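Long-range contacts in peroxidase (Cellulomonas bogoriensis 69B4 = DSM 16987, PDB 6QZO), which binds heme b and probably uses it to reduce peroxide while oxidising other substrates, as DyP-type peroxidases do: residues Val28-His33 with Pro96-Val101; Phe47-Ala52 with Arg173-Gly178; Val51-Ala56 with Val143-Cys148. All blocks are in the same frame, centred on the assembly; numbering follows the deposited sequence.

Interactions 2 and 3 lie within the N-terminal four-stranded antiparallel sheet, whose order across is 100-105, 143-149, 47-55, 170-179; interaction 1 packs a loop against the turn that enters its outermost strand 100-105. Interactions 2 and 3 lie on either side of strand 47-55, share V51 and A52, and have centres about 8 Å apart; backbone bonds and the R173-D54 salt bridge tie them together. Interaction 1 lies about 18 Å from both, centre to centre; a probable hydrogen bond from T100 N to C148 O joins it to interaction 3. Along the chain its segments alternate with theirs, so segments far apart in sequence lie next to one another in the N-terminal domain, beside the heme-binding one.

Interaction 1 (Val28-His33 with Pro96-Val101); sequences VVVPCH and PAALTV
V28 lays its CG1 methyl against the methyl of A98, with V28 CG1 and A98 CB 3.9 Å apart, at a tight turn in the N-terminal ferredoxin-like domain. P96 to L99 form a type I' beta turn: A97 and A98 hold the left-handed backbone angles this turn requires, and L99 N closes it on P96 O at 2.9 Å. The turn leads straight into edge strand 100-105, and the irregular segment 28-33 runs past it. One direct hydrogen bond joins the two, from A98 N to V28 O (2.8 Å, 153° at the hydrogen). P96 flanks this oxygen with its ring carbons, and the same P96 CG meets V29 CG2 at 4.0 Å. V30 fits between turn and strand, using a different branch for each. Its CG1 methyl stands anti to the backbone N (chi1 170°) and meets T100 CG2 at 3.8 Å, the two side chains crossing at a slant; its CG2 methyl instead lies over A98, 4.1 Å from A98 CB. A98 CB therefore touches a methyl from each of two valines, V28 and V30. L99 turns its end away from 28-33 and packs against V147 and helix 61-78. Outside the pair, A97 has backbone hydrogen bonds with G26 and D150, and T100 with C148, so the turn is held between the N-terminal tail and strand 143-149. At V30 the backbones have drawn apart, and a water bridges them in place of a direct bond: it donates one hydrogen to V30 O at 2.6 Å and the other to L99 O at 2.9 Å.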
loop_
_atom_site.group_PDB
_atom_site.type_symbol
_atom_site.label_atom_id
_atom_site.label_comp_id
_atom_site.label_asym_id
_atom_site.label_seq_id
_atom_site.Cartn_x
_atom_site.Cartn_y
_atom_site.Cartn_z
ATOM N N VAL A 28 3.572 -12.191 -16.125
ATOM C CA VAL A 28 4.321 -13.302 -15.480
ATOM C C VAL A 28 3.321 -14.181 -14.714
ATOM O O VAL A 28 2.574 -13.642 -13.881
ATOM C CB VAL A 28 5.458 -12.781 -14.585
ATOM C CG1 VAL A 28 6.072 -13.898 -13.757
ATOM C CG2 VAL A 28 6.535 -12.082 -15.394
ATOM N N VAL A 29 3.307 -15.475 -15.030
ATOM C CA VAL A 29 2.586 -16.561 -14.298
ATOM C C VAL A 29 3.618 -17.377 -13.510
ATOM O O VAL A 29 4.546 -17.939 -14.143
ATOM C CB VAL A 29 1.825 -17.466 -15.289
ATOM C CG1 VAL A 29 1.235 -18.707 -14.617
ATOM C CG2 VAL A 29 0.743 -16.698 -16.037
ATOM N N VAL A 30 3.480 -17.436 -12.188
ATOM C CA VAL A 30 4.258 -18.365 -11.320
ATOM C C VAL A 30 3.408 -19.607 -11.100
ATOM O O VAL A 30 2.315 -19.491 -10.546
ATOM C CB VAL A 30 4.646 -17.735 -9.976
ATOM C CG1 VAL A 30 5.219 -18.781 -9.014
ATOM C CG2 VAL A 30 5.590 -16.546 -10.160
ATOM N N PRO A 31 3.885 -20.821 -11.492
ATOM C CA PRO A 31 3.080 -22.031 -11.358
ATOM C C PRO A 31 2.722 -22.245 -9.883
ATOM O O PRO A 31 3.594 -22.087 -9.029
ATOM C CB PRO A 31 3.970 -23.162 -11.904
ATOM C CG PRO A 31 4.956 -22.426 -12.803
ATOM C CD PRO A 31 5.193 -21.095 -12.110
ATOM N N CYS A 32 1.457 -22.550 -9.613
ATOM C CA CYS A 32 0.943 -22.814 -8.248
ATOM C C CYS A 32 1.086 -24.311 -7.898
ATOM O O CYS A 32 0.991 -24.629 -6.705
ATOM C CB CYS A 32 -0.509 -22.366 -8.147
ATOM S SG CYS A 32 -1.624 -23.284 -9.242
ATOM N N HIS A 33 1.348 -25.164 -8.898
ATOM C CA HIS A 33 1.563 -26.625 -8.743
ATOM C C HIS A 33 3.052 -26.959 -8.626
ATOM O O HIS A 33 3.866 -26.372 -9.376
ATOM C CB HIS A 33 0.962 -27.407 -9.919
ATOM C CG HIS A 33 -0.510 -27.232 -10.047
ATOM N ND1 HIS A 33 -1.094 -26.782 -11.214
ATOM C CD2 HIS A 33 -1.507 -27.399 -9.159
ATOM C CE1 HIS A 33 -2.397 -26.698 -11.045
ATOM N NE2 HIS A 33 -2.680 -27.075 -9.789
ATOM N N PRO A 96 -2.021 -11.376 -14.057
ATOM C CA PRO A 96 -1.580 -12.197 -12.930
ATOM C C PRO A 96 -0.438 -11.559 -12.125
ATOM O O PRO A 96 -0.421 -11.751 -10.943
ATOM C CB PRO A 96 -1.167 -13.525 -13.583
ATOM C CG PRO A 96 -0.780 -13.132 -14.982
ATOM C CD PRO A 96 -1.727 -12.007 -15.356
ATOM N N ALA A 97 0.497 -10.872 -12.781
ATOM C CA ALA A 97 1.572 -10.097 -12.116
ATOM C C ALA A 97 2.305 -10.962 -11.068
ATOM O O ALA A 97 2.504 -10.486 -9.926
ATOM C CB ALA A 97 0.972 -8.868 -11.474
ATOM N N ALA A 98 2.696 -12.180 -11.445
ATOM C CA ALA A 98 3.458 -13.141 -10.607
ATOM C C ALA A 98 2.691 -13.499 -9.323
ATOM O O ALA A 98 3.343 -13.848 -8.334
ATOM C CB ALA A 98 4.820 -12.570 -10.303
ATOM N N LEU A 99 1.357 -13.442 -9.338
ATOM C CA LEU A 99 0.530 -13.729 -8.134
ATOM C C LEU A 99 0.913 -15.107 -7.580
ATOM O O LEU A 99 0.972 -16.054 -8.385
ATOM C CB LEU A 99 -0.958 -13.715 -8.487
ATOM C CG LEU A 99 -1.912 -13.968 -7.318
ATOM C CD1 LEU A 99 -1.737 -12.918 -6.237
ATOM C CD2 LEU A 99 -3.359 -13.979 -7.810
ATOM N N THR A 100 1.150 -15.183 -6.262
ATOM C CA THR A 100 1.192 -16.433 -5.465
ATOM C C THR A 100 0.249 -16.299 -4.268
ATOM O O THR A 100 0.060 -15.162 -3.782
ATOM C CB THR A 100 2.604 -16.760 -4.953
ATOM O OG1 THR A 100 3.070 -15.716 -4.091
ATOM C CG2 THR A 100 3.598 -16.976 -6.069
ATOM N N VAL A 101 -0.341 -17.418 -3.854
ATOM C CA VAL A 101 -1.092 -17.576 -2.580
ATOM C C VAL A 101 -0.443 -18.746 -1.866
ATOM O O VAL A 101 -0.326 -19.812 -2.514
ATOM C CB VAL A 101 -2.593 -17.829 -2.814
ATOM C CG1 VAL A 101 -3.371 -17.941 -1.504
ATOM C CG2 VAL A 101 -3.194 -16.746 -3.694
HETATM O O HOH W 1 1.330 -18.880 -8.262
#

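Interaction 2 (Phe47-Ala52 with Arg173-Gly178); sequences FIALVA and RWVQRG
A52 drives its methyl into the face of the W174 indole: A52 CB lies 3.3 Å from the centroid of the six-membered ring and only 14° off its normal, a close CH-pi contact. The tryptophan reaches this place because its CG sits between backbone N and carbonyl carbon (chi1 49°), folding the ring back over strand 47-52. Q176 NE2 covers the opposite face, offset toward the rim, and Q176 OE1 bonds R235 NH1, tying the amide to strand 229-238; L50 CB meets the ring edge in plane at 3.7 Å from W174 CZ3. The backbone is distorted here by a classic beta bulge, R173 and W174 both facing A52. A52 O accepts a nearly straight bond from R173 N at 2.8 Å and a weak one from W174 N at 3.4 Å. Regular antiparallel pairing follows, L50 with Q176 and I48 with G178, where I48 CG2 presses to 3.6 Å from G178 CA. Between the two segments, side chains meet more loosely on the face of A49, V51, V175 and R177. V51 and V175 stand side by side, V51 CG2 being 4.1 Å from V175 CG1, and that same V175 methyl lies under the guanidinium of partly exposed R177 at the outer end, whose NH2 makes a weak hydrogen bond to E314 O of the second subunit. R173, also partly exposed, extends away to C139 O and D54. Helix 152-165 packs on A49 and V51, whereas I48, L50 and Q176 face strands 229-238 and 323-332 of the heme-binding domain's sheet.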
loop_
_atom_site.group_PDB
_atom_site.type_symbol
_atom_site.label_atom_id
_atom_site.label_comp_id
_atom_site.label_asym_id
_atom_site.label_seq_id
_atom_site.Cartn_x
_atom_site.Cartn_y
_atom_site.Cartn_z
ATOM N N PHE A 47 4.781 -6.800 -3.637
ATOM C CA PHE A 47 3.718 -6.599 -2.614
ATOM C C PHE A 47 3.291 -7.912 -1.957
ATOM O O PHE A 47 3.407 -8.989 -2.589
ATOM C CB PHE A 47 2.531 -5.866 -3.230
ATOM C CG PHE A 47 2.967 -4.635 -3.975
ATOM C CD1 PHE A 47 3.581 -3.591 -3.297
ATOM C CD2 PHE A 47 2.858 -4.559 -5.350
ATOM C CE1 PHE A 47 4.036 -2.471 -3.979
ATOM C CE2 PHE A 47 3.301 -3.430 -6.029
ATOM C CZ PHE A 47 3.897 -2.391 -5.344
ATOM N N ILE A 48 2.798 -7.776 -0.720
ATOM C CA ILE A 48 2.297 -8.872 0.155
ATOM C C ILE A 48 1.074 -8.399 0.944
ATOM O O ILE A 48 1.069 -7.254 1.427
ATOM C CB ILE A 48 3.381 -9.360 1.135
ATOM C CG1 ILE A 48 2.949 -10.645 1.827
ATOM C CG2 ILE A 48 3.763 -8.277 2.143
ATOM C CD1 ILE A 48 4.110 -11.418 2.418
ATOM N N ALA A 49 0.096 -9.288 1.087
ATOM C CA ALA A 49 -0.980 -9.184 2.093
ATOM C C ALA A 49 -1.049 -10.539 2.783
ATOM O O ALA A 49 -1.279 -11.523 2.081
ATOM C CB ALA A 49 -2.287 -8.808 1.447
ATOM N N LEU A 50 -0.742 -10.598 4.078
ATOM C CA LEU A 50 -1.020 -11.792 4.898
ATOM C C LEU A 50 -2.420 -11.621 5.479
ATOM O O LEU A 50 -2.616 -10.665 6.270
ATOM C CB LEU A 50 0.003 -11.875 6.024
ATOM C CG LEU A 50 1.440 -12.265 5.734
ATOM C CD1 LEU A 50 1.546 -13.665 5.215
ATOM C CD2 LEU A 50 2.176 -11.301 4.832
ATOM N N VAL A 51 -3.346 -12.485 5.063
ATOM C CA VAL A 51 -4.741 -12.503 5.566
ATOM C C VAL A 51 -4.918 -13.695 6.513
ATOM O O VAL A 51 -4.966 -14.834 6.028
ATOM C CB VAL A 51 -5.754 -12.535 4.410
ATOM C CG1 VAL A 51 -7.175 -12.386 4.924
ATOM C CG2 VAL A 51 -5.452 -11.454 3.371
ATOM N N ALA A 52 -4.969 -13.424 7.814
ATOM C CA ALA A 52 -5.329 -14.390 8.861
ATOM C C ALA A 52 -6.849 -14.455 8.959
ATOM O O ALA A 52 -7.495 -13.386 9.037
ATOM C CB ALA A 52 -4.714 -14.002 10.187
ATOM N N ARG A 173 -9.393 -12.092 10.568
ATOM C CA ARG A 173 -8.910 -11.761 11.929
ATOM C C ARG A 173 -8.009 -10.526 11.823
ATOM O O ARG A 173 -8.217 -9.554 12.578
ATOM C CB ARG A 173 -8.171 -12.974 12.497
ATOM C CG ARG A 173 -7.625 -12.749 13.899
ATOM C CD ARG A 173 -6.761 -13.909 14.346
ATOM N NE ARG A 173 -6.239 -13.587 15.661
ATOM C CZ ARG A 173 -6.913 -13.711 16.801
ATOM N NH1 ARG A 173 -8.149 -14.180 16.811
ATOM N NH2 ARG A 173 -6.340 -13.369 17.940
ATOM N N TRP A 174 -7.041 -10.587 10.906
ATOM C CA TRP A 174 -6.166 -9.438 10.564
ATOM C C TRP A 174 -5.665 -9.570 9.131
ATOM O O TRP A 174 -5.737 -10.678 8.545
ATOM C CB TRP A 174 -5.006 -9.280 11.554
ATOM C CG TRP A 174 -4.189 -10.499 11.891
ATOM C CD1 TRP A 174 -4.198 -11.153 13.092
ATOM C CD2 TRP A 174 -3.163 -11.140 11.103
ATOM N NE1 TRP A 174 -3.285 -12.164 13.095
ATOM C CE2 TRP A 174 -2.633 -12.187 11.893
ATOM C CE3 TRP A 174 -2.660 -10.971 9.811
ATOM C CZ2 TRP A 174 -1.636 -13.052 11.428
ATOM C CZ3 TRP A 174 -1.664 -11.817 9.356
ATOM C CH2 TRP A 174 -1.159 -12.844 10.154
ATOM N N VAL A 175 -5.207 -8.443 8.600
ATOM C CA VAL A 175 -4.513 -8.303 7.286
ATOM C C VAL A 175 -3.308 -7.403 7.517
ATOM O O VAL A 175 -3.497 -6.277 8.006
ATOM C CB VAL A 175 -5.429 -7.699 6.214
ATOM C CG1 VAL A 175 -4.752 -7.664 4.860
ATOM C CG2 VAL A 175 -6.766 -8.413 6.131
ATOM N N GLN A 176 -2.119 -7.911 7.198
ATOM C CA GLN A 176 -0.847 -7.163 7.255
ATOM C C GLN A 176 -0.378 -6.984 5.815
ATOM O O GLN A 176 -0.252 -7.985 5.109
ATOM C CB GLN A 176 0.159 -7.920 8.122
ATOM C CG GLN A 176 -0.317 -8.071 9.565
ATOM C CD GLN A 176 0.773 -8.618 10.456
ATOM O OE1 GLN A 176 1.844 -8.029 10.600
ATOM N NE2 GLN A 176 0.509 -9.769 11.059
ATOM N N ARG A 177 -0.173 -5.734 5.401
ATOM C CA ARG A 177 0.200 -5.343 4.026
ATOM C C ARG A 177 1.644 -4.861 4.078
ATOM O O ARG A 177 2.019 -4.191 5.056
ATOM C CB ARG A 177 -0.753 -4.254 3.515
ATOM C CG ARG A 177 -2.214 -4.538 3.843
ATOM C CD ARG A 177 -3.145 -3.442 3.328
ATOM N NE ARG A 177 -4.525 -3.851 3.344
ATOM C CZ ARG A 177 -5.087 -4.695 2.489
ATOM N NH1 ARG A 177 -4.363 -5.311 1.558
ATOM N NH2 ARG A 177 -6.378 -4.961 2.626
ATOM N N GLY A 178 2.438 -5.209 3.074
ATOM C CA GLY A 178 3.842 -4.780 3.004
ATOM C C GLY A 178 4.289 -4.614 1.569
ATOM O O GLY A 178 3.508 -4.997 0.650
#

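Interaction 3 (Val51-Ala56 with Val143-Cys148); sequences VALDLA and VVLQVC
The side chain of L53 projects from its strand next to V143, and its CB is the first atom to touch, 3.8 Å from V143 CG1. That valine methyl lies between its own backbone N and carbonyl carbon (chi1 62°), where it also borders L53 O. From CB the leucine chain bends back along its strand toward V51, CG lying beside the backbone N (chi1 -59°), and CG carries the tip over the neighbouring pair. There CD1 meets L145 CD1 at 4.1 Å, the two leucines crossing, and comes near V51 CG1 in its own strand; CD2 turns off from 143-148. L53, V143, L145 and V51 thus form one continuous apolar surface, which continues onto helix 152-165 through V51 and L145. Beneath them the backbones pair tightly. V51 N to L145 O is almost straight at 172° (2.9 Å), L145 N returns to V51 O at 2.8 Å, and L53 N and V143 O bond at 2.8 Å. The return bond from V143 N to L53 O is longer, 3.1 Å. On the face of A52 and V144, V144 CG2 sits 3.7 Å from V51 O. Past L53, D54 OD1 bonds D142 N and L55 N bonds D142 OD2, so the two chains stay joined. Antiparallel central strands flanked by 100-105 and 170-179, in the order 2-3-1-4, are the core of the ferredoxin-like fold found in the dimeric alpha/beta-barrel superfamily.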
loop_
_atom_site.group_PDB
_atom_site.type_symbol
_atom_site.label_atom_id
_atom_site.label_comp_id
_atom_site.label_asym_id
_atom_site.label_seq_id
_atom_site.Cartn_x
_atom_site.Cartn_y
_atom_site.Cartn_z
ATOM N N VAL A 51 -3.346 -12.485 5.063
ATOM C CA VAL A 51 -4.741 -12.503 5.566
ATOM C C VAL A 51 -4.918 -13.695 6.513
ATOM O O VAL A 51 -4.966 -14.834 6.028
ATOM C CB VAL A 51 -5.754 -12.535 4.410
ATOM C CG1 VAL A 51 -7.175 -12.386 4.924
ATOM C CG2 VAL A 51 -5.452 -11.454 3.371
ATOM N N ALA A 52 -4.969 -13.424 7.814
ATOM C CA ALA A 52 -5.329 -14.390 8.861
ATOM C C ALA A 52 -6.849 -14.455 8.959
ATOM O O ALA A 52 -7.495 -13.386 9.037
ATOM C CB ALA A 52 -4.714 -14.002 10.187
ATOM N N LEU A 53 -7.396 -15.672 8.960
ATOM C CA LEU A 53 -8.846 -15.889 9.141
ATOM C C LEU A 53 -9.045 -16.802 10.343
ATOM O O LEU A 53 -8.124 -17.568 10.666
ATOM C CB LEU A 53 -9.446 -16.470 7.856
ATOM C CG LEU A 53 -9.264 -15.596 6.606
ATOM C CD1 LEU A 53 -8.103 -16.089 5.757
ATOM C CD2 LEU A 53 -10.540 -15.561 5.780
ATOM N N ASP A 54 -10.185 -16.655 11.007
ATOM C CA ASP A 54 -10.623 -17.541 12.112
ATOM C C ASP A 54 -11.832 -18.348 11.638
ATOM O O ASP A 54 -12.760 -17.773 11.051
ATOM C CB ASP A 54 -10.901 -16.732 13.378
ATOM C CG ASP A 54 -9.660 -16.353 14.144
ATOM O OD1 ASP A 54 -8.588 -16.957 13.889
ATOM O OD2 ASP A 54 -9.775 -15.445 14.981
ATOM N N LEU A 55 -11.813 -19.654 11.856
ATOM C CA LEU A 55 -12.948 -20.547 11.509
ATOM C C LEU A 55 -14.136 -20.198 12.412
ATOM O O LEU A 55 -13.910 -19.760 13.544
ATOM C CB LEU A 55 -12.499 -22.002 11.674
ATOM C CG LEU A 55 -11.379 -22.426 10.727
ATOM C CD1 LEU A 55 -10.794 -23.758 11.131
ATOM C CD2 LEU A 55 -11.938 -22.505 9.307
ATOM N N ALA A 56 -15.363 -20.349 11.917
ATOM C CA ALA A 56 -16.590 -20.261 12.754
ATOM C C ALA A 56 -16.554 -21.358 13.824
ATOM O O ALA A 56 -15.953 -22.400 13.556
ATOM C CB ALA A 56 -17.810 -20.365 11.877
ATOM N N VAL A 143 -6.062 -19.870 10.181
ATOM C CA VAL A 143 -5.491 -20.086 8.820
ATOM C C VAL A 143 -4.976 -18.748 8.295
ATOM O O VAL A 143 -5.478 -17.708 8.736
ATOM C CB VAL A 143 -6.520 -20.741 7.883
ATOM C CG1 VAL A 143 -7.733 -19.847 7.697
ATOM C CG2 VAL A 143 -5.921 -21.122 6.543
ATOM N N VAL A 144 -3.997 -18.791 7.404
ATOM C CA VAL A 144 -3.397 -17.578 6.800
ATOM C C VAL A 144 -3.265 -17.793 5.300
ATOM O O VAL A 144 -2.883 -18.899 4.887
ATOM C CB VAL A 144 -2.030 -17.257 7.404
ATOM C CG1 VAL A 144 -1.031 -18.391 7.150
ATOM C CG2 VAL A 144 -1.496 -15.920 6.892
ATOM N N LEU A 145 -3.549 -16.742 4.529
ATOM C CA LEU A 145 -3.193 -16.655 3.096
ATOM C C LEU A 145 -2.092 -15.602 2.955
ATOM O O LEU A 145 -2.373 -14.411 3.185
ATOM C CB LEU A 145 -4.445 -16.265 2.306
ATOM C CG LEU A 145 -5.633 -17.217 2.473
ATOM C CD1 LEU A 145 -6.888 -16.608 1.871
ATOM C CD2 LEU A 145 -5.320 -18.558 1.852
ATOM N N GLN A 146 -0.872 -16.025 2.622
ATOM C CA GLN A 146 0.162 -15.069 2.172
ATOM C C GLN A 146 -0.087 -14.827 0.690
ATOM O O GLN A 146 0.167 -15.761 -0.108
ATOM C CB GLN A 146 1.580 -15.580 2.409
ATOM C CG GLN A 146 2.633 -14.594 1.911
ATOM C CD GLN A 146 4.008 -15.200 1.904
ATOM O OE1 GLN A 146 4.711 -15.192 2.907
ATOM N NE2 GLN A 146 4.397 -15.726 0.755
ATOM N N VAL A 147 -0.585 -13.637 0.352
ATOM C CA VAL A 147 -0.902 -13.235 -1.048
ATOM C C VAL A 147 0.165 -12.236 -1.493
ATOM O O VAL A 147 0.290 -11.141 -0.845
ATOM C CB VAL A 147 -2.316 -12.641 -1.165
ATOM C CG1 VAL A 147 -2.758 -12.506 -2.617
ATOM C CG2 VAL A 147 -3.319 -13.467 -0.384
ATOM N N CYS A 148 0.917 -12.618 -2.530
ATOM C CA CYS A 148 2.069 -11.853 -3.063
ATOM C C CYS A 148 1.864 -11.585 -4.551
ATOM O O CYS A 148 1.451 -12.531 -5.245
ATOM C CB CYS A 148 3.357 -12.639 -2.899
ATOM S SG CYS A 148 3.872 -12.749 -1.177
#